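Hydroxynitrile lyase (Passiflora edulis, PDB 5Y02) probably cleaves cyanohydrins such as (R)-mandelonitrile into hydrogen cyanide and a carbonyl compound, working as a homodimer with the dimeric alpha-beta barrel fold. Local coordinates at residues A[70-73]-A[74-78]; A[48-51]-A[52-56]. All coordinates share one frame; numbering follows the deposited sequence.

Contact 1: residues A[70-73]-A[74-78]; sequences HSVA and DFLNF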
loop_
_atom_site.group_PDB
_atom_site.type_symbol
_atom_site.label_atom_id
_atom_site.label_comp_id
_atom_site.label_asym_id
_atom_site.label_seq_id
_atom_site.Cartn_x
_atom_site.Cartn_y
_atom_site.Cartn_z
ATOM N N HIS A 70 -13.499 6.694 -7.210
ATOM C CA HIS A 70 -13.611 7.538 -8.417
ATOM C C HIS A 70 -13.076 8.967 -8.186
ATOM O O HIS A 70 -12.522 9.590 -9.091
ATOM C CB HIS A 70 -15.088 7.552 -8.880
ATOM C CG HIS A 70 -15.371 8.463 -10.037
ATOM N ND1 HIS A 70 -14.868 8.238 -11.303
ATOM C CD2 HIS A 70 -16.133 9.582 -10.128
ATOM C CE1 HIS A 70 -15.287 9.192 -12.118
ATOM N NE2 HIS A 70 -16.055 10.020 -11.431
ATOM N N SER A 71 -13.213 9.464 -6.963
ATOM C CA SER A 71 -12.783 10.808 -6.616
ATOM C C SER A 71 -12.649 10.927 -5.110
ATOM O O SER A 71 -13.153 10.069 -4.370
ATOM C CB SER A 71 -13.825 11.816 -7.097
ATOM O OG SER A 71 -15.041 11.583 -6.428
ATOM N N VAL A 72 -11.993 11.992 -4.659
ATOM C CA VAL A 72 -11.973 12.330 -3.235
ATOM C C VAL A 72 -13.377 12.552 -2.666
ATOM O O VAL A 72 -13.658 12.105 -1.559
ATOM C CB VAL A 72 -11.066 13.552 -2.932
ATOM C CG1 VAL A 72 -11.354 14.162 -1.557
ATOM C CG2 VAL A 72 -9.620 13.134 -2.999
ATOM N N ALA A 73 -14.249 13.230 -3.415
ATOM C CA ALA A 73 -15.657 13.410 -3.011
ATOM C C ALA A 73 -16.326 12.081 -2.684
ATOM O O ALA A 73 -16.990 11.940 -1.654
ATOM C CB ALA A 73 -16.447 14.126 -4.104
ATOM N N ASP A 74 -16.140 11.108 -3.566
ATOM C CA ASP A 74 -16.723 9.787 -3.382
ATOM C C ASP A 74 -16.108 9.073 -2.176
ATOM O O ASP A 74 -16.835 8.462 -1.403
ATOM C CB ASP A 74 -16.571 8.932 -4.637
ATOM C CG ASP A 74 -17.466 9.403 -5.777
ATOM O OD1 ASP A 74 -18.668 9.589 -5.542
ATOM O OD2 ASP A 74 -16.961 9.593 -6.905
ATOM N N PHE A 75 -14.794 9.197 -1.993
ATOM C CA PHE A 75 -14.155 8.633 -0.804
ATOM C C PHE A 75 -14.754 9.180 0.493
ATOM O O PHE A 75 -15.086 8.421 1.409
ATOM C CB PHE A 75 -12.631 8.854 -0.799
ATOM C CG PHE A 75 -11.988 8.355 0.460
ATOM C CD1 PHE A 75 -11.878 6.998 0.687
ATOM C CD2 PHE A 75 -11.603 9.229 1.452
ATOM C CE1 PHE A 75 -11.311 6.507 1.860
ATOM C CE2 PHE A 75 -11.050 8.756 2.637
ATOM C CZ PHE A 75 -10.917 7.393 2.842
ATOM N N LEU A 76 -14.886 10.494 0.567
ATOM C CA LEU A 76 -15.388 11.144 1.761
ATOM C C LEU A 76 -16.872 10.847 2.017
ATOM O O LEU A 76 -17.276 10.646 3.163
ATOM C CB LEU A 76 -15.104 12.641 1.696
ATOM C CG LEU A 76 -13.621 13.007 1.810
ATOM C CD1 LEU A 76 -13.382 14.472 1.483
ATOM C CD2 LEU A 76 -13.088 12.689 3.205
ATOM N N ASN A 77 -17.670 10.764 0.957
ATOM C CA ASN A 77 -19.065 10.280 1.109
ATOM C C ASN A 77 -19.094 8.850 1.673
ATOM O O ASN A 77 -19.843 8.564 2.601
ATOM C CB ASN A 77 -19.818 10.346 -0.223
ATOM C CG ASN A 77 -20.149 11.773 -0.638
ATOM O OD1 ASN A 77 -20.365 12.643 0.209
ATOM N ND2 ASN A 77 -20.189 12.017 -1.944
ATOM N N PHE A 78 -18.253 7.977 1.118
ATOM C CA PHE A 78 -18.082 6.613 1.631
ATOM C C PHE A 78 -17.662 6.577 3.107
ATOM O O PHE A 78 -18.321 5.933 3.938
ATOM C CB PHE A 78 -17.052 5.866 0.790
ATOM C CG PHE A 78 -16.575 4.581 1.405
ATOM C CD1 PHE A 78 -17.346 3.424 1.308
ATOM C CD2 PHE A 78 -15.348 4.523 2.075
ATOM C CE1 PHE A 78 -16.905 2.229 1.864
ATOM C CE2 PHE A 78 -14.903 3.330 2.641
ATOM C CZ PHE A 78 -15.686 2.181 2.537
#
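Ser71 and Asp74 grip each other at the start of helix 72-79, with Ser71 as its N-cap. The serine hydroxyl works in both directions: Ser71 OG accepts from Asp74 N at 3.1 Å and donates to Asp74 OD2 at 2.8 Å, reaching the carboxylate oxygen from above its plane, 58° out of it. Ser71 OG sits between its backbone N and carbonyl carbon (chi1 63°), a rotation that turns it toward the first turn. Without the hydroxyl, as with an alanine here, Asp74 N would probably lose its capping acceptor and the Asp74 carboxylate one of the bonds that fix its rotation. The carboxylate lies by the helix start, where its negative charge probably suits the helix dipole.

Backbone bonds carry the helix onward, from Phe75 N to Ser71 O (3.0 Å), Leu76 N to Val72 O (2.9 Å) and Asn77 N to Ala73 O (2.9 Å).

The apolar contact is between Val72 and Leu76, side by side and pointing the same way, with Val72 CG1 3.7 Å from Leu76 CD1. These two pack on Leu50 and Val54 of the second subunit, respectively. Phe75 meets the rings of His9, Phe69 and Phe79, while Phe78 touches the bound mandelonitrile.

At the outer end, the imidazole of His70 presents its edge to the carboxylate, the two planes 43° apart, and His70 CD2 lies 3.3 Å from Asp74 OD2.

Contact 2: residues A[48-51]-A[52-56]; sequences TDLG and PAVED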
loop_
_atom_site.group_PDB
_atom_site.type_symbol
_atom_site.label_atom_id
_atom_site.label_comp_id
_atom_site.label_asym_id
_atom_site.label_seq_id
_atom_site.Cartn_x
_atom_site.Cartn_y
_atom_site.Cartn_z
ATOM N N THR A 48 -1.767 -10.943 3.123
ATOM C CA THR A 48 -0.861 -10.974 4.267
ATOM C C THR A 48 0.562 -10.866 3.790
ATOM O O THR A 48 0.938 -11.450 2.774
ATOM C CB THR A 48 -1.041 -12.264 5.088
ATOM O OG1 THR A 48 -1.118 -13.371 4.205
ATOM C CG2 THR A 48 -2.315 -12.217 5.856
ATOM N N ASP A 49 1.372 -10.119 4.532
ATOM C CA ASP A 49 2.755 -9.972 4.170
ATOM C C ASP A 49 3.468 -11.330 4.030
ATOM O O ASP A 49 3.266 -12.249 4.828
ATOM C CB ASP A 49 3.517 -9.069 5.135
ATOM C CG ASP A 49 4.951 -8.896 4.698
ATOM O OD1 ASP A 49 5.185 -8.254 3.651
ATOM O OD2 ASP A 49 5.839 -9.490 5.359
ATOM N N LEU A 50 4.280 -11.442 2.991
ATOM C CA LEU A 50 4.935 -12.699 2.658
ATOM C C LEU A 50 6.132 -13.070 3.550
ATOM O O LEU A 50 6.653 -14.178 3.434
ATOM C CB LEU A 50 5.335 -12.710 1.180
ATOM C CG LEU A 50 4.150 -12.944 0.240
ATOM C CD1 LEU A 50 4.549 -12.546 -1.171
ATOM C CD2 LEU A 50 3.678 -14.391 0.266
ATOM N N GLY A 51 6.554 -12.170 4.432
ATOM C CA GLY A 51 7.616 -12.465 5.399
ATOM C C GLY A 51 9.036 -12.292 4.895
ATOM O O GLY A 51 9.248 -11.917 3.742
ATOM N N PRO A 52 10.028 -12.559 5.771
ATOM C CA PRO A 52 11.438 -12.181 5.551
ATOM C C PRO A 52 12.216 -13.028 4.534
ATOM O O PRO A 52 13.299 -12.623 4.101
ATOM C CB PRO A 52 12.055 -12.302 6.951
ATOM C CG PRO A 52 11.212 -13.324 7.650
ATOM C CD PRO A 52 9.819 -13.174 7.098
ATOM N N ALA A 53 11.680 -14.179 4.138
ATOM C CA ALA A 53 12.301 -14.938 3.040
ATOM C C ALA A 53 12.105 -14.214 1.709
ATOM O O ALA A 53 12.870 -14.417 0.776
ATOM C CB ALA A 53 11.747 -16.353 2.966
ATOM N N VAL A 54 11.074 -13.381 1.633
ATOM C CA VAL A 54 10.788 -12.593 0.444
ATOM C C VAL A 54 11.409 -11.202 0.613
ATOM O O VAL A 54 12.263 -10.795 -0.183
ATOM C CB VAL A 54 9.259 -12.534 0.192
ATOM C CG1 VAL A 54 8.921 -11.638 -0.997
ATOM C CG2 VAL A 54 8.721 -13.952 -0.014
ATOM N N GLU A 55 10.980 -10.475 1.647
ATOM C CA GLU A 55 11.568 -9.166 1.969
ATOM C C GLU A 55 11.284 -8.789 3.424
ATOM O O GLU A 55 10.208 -9.089 3.940
ATOM C CB GLU A 55 11.059 -8.077 1.010
ATOM C CG GLU A 55 11.798 -6.744 1.143
ATOM C CD GLU A 55 11.444 -5.716 0.076
ATOM O OE1 GLU A 55 10.541 -5.973 -0.770
ATOM O OE2 GLU A 55 12.085 -4.633 0.088
ATOM N N ASP A 56 12.243 -8.141 4.086
ATOM C CA ASP A 56 12.125 -7.915 5.534
ATOM C C ASP A 56 11.987 -6.436 5.968
ATOM O O ASP A 56 12.708 -5.967 6.841
ATOM C CB ASP A 56 13.300 -8.593 6.243
ATOM C CG ASP A 56 13.077 -8.746 7.749
ATOM O OD1 ASP A 56 11.913 -8.685 8.221
ATOM O OD2 ASP A 56 14.075 -8.935 8.465
HETATM O O HOH W 1 7.700 -8.819 2.510
HETATM O O HOH W 2 8.443 -9.180 5.957
#
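Gly51 O is shared by two backbone donors, Glu55 N at 3.1 Å and Val54 N at 3.2 Å. Glu55 N comes in within the carbonyl plane, whereas Val54 N stands above it, 41° out, so one carbonyl accepts both an i+3 bond, as in a beta-turn, and an i+4 bond, as in an alpha-turn. Gly51 itself has a positive phi (84°), and a side chain at this position would run into Pro52 CD.

Before the glycine, Asp49 reaches forward along the chain with its carboxylate: with CG anti to the backbone N (chi1 -178°), Asp49 OD2 receives Gly51 N at 2.9 Å from above the carboxylate plane. Two waters then tie this side chain to the far arm of the loop. One is 2.8 Å from Asp49 OD1 and also bonds Glu55 O; the other donates to Asp49 OD2 and to Glu55 O, each at 2.7 Å. Beside the turn, the CG2 branch of Val54 rests 3.8 Å from Leu50 CB.

Asn102 of the second subunit bonds both acids, its N to Asp49 OD1 and its ND2 to Glu55 OE1. The whole is an Asx turn leading into residues 52-54 with helical backbone angles, in a loop between strands 44-48 and 63-69 that serves the dimer interface of this dimeric alpha-beta barrel.

In the fold
Contact 2 comes first along the chain, in the loop that leaves strand 44-48, and contact 1 follows once strand 63-69 has ended, at the start of helix 72-79; both lie in the stress-responsive A/B barrel domain. These strands are neighbours in the antiparallel sheet, yet within one subunit the contacts lie on opposite sides of the chain's centre, their own centres about 32 Å apart and their nearest atoms about 19 Å. The dimer brings them together: the 48-56 loop of one subunit packs against the 70-78 segment of the other, where Phe75 meets Glu55 as well as Val54. The helix that brings Phe78 to the ligand pocket is thus partly covered by the partner subunit.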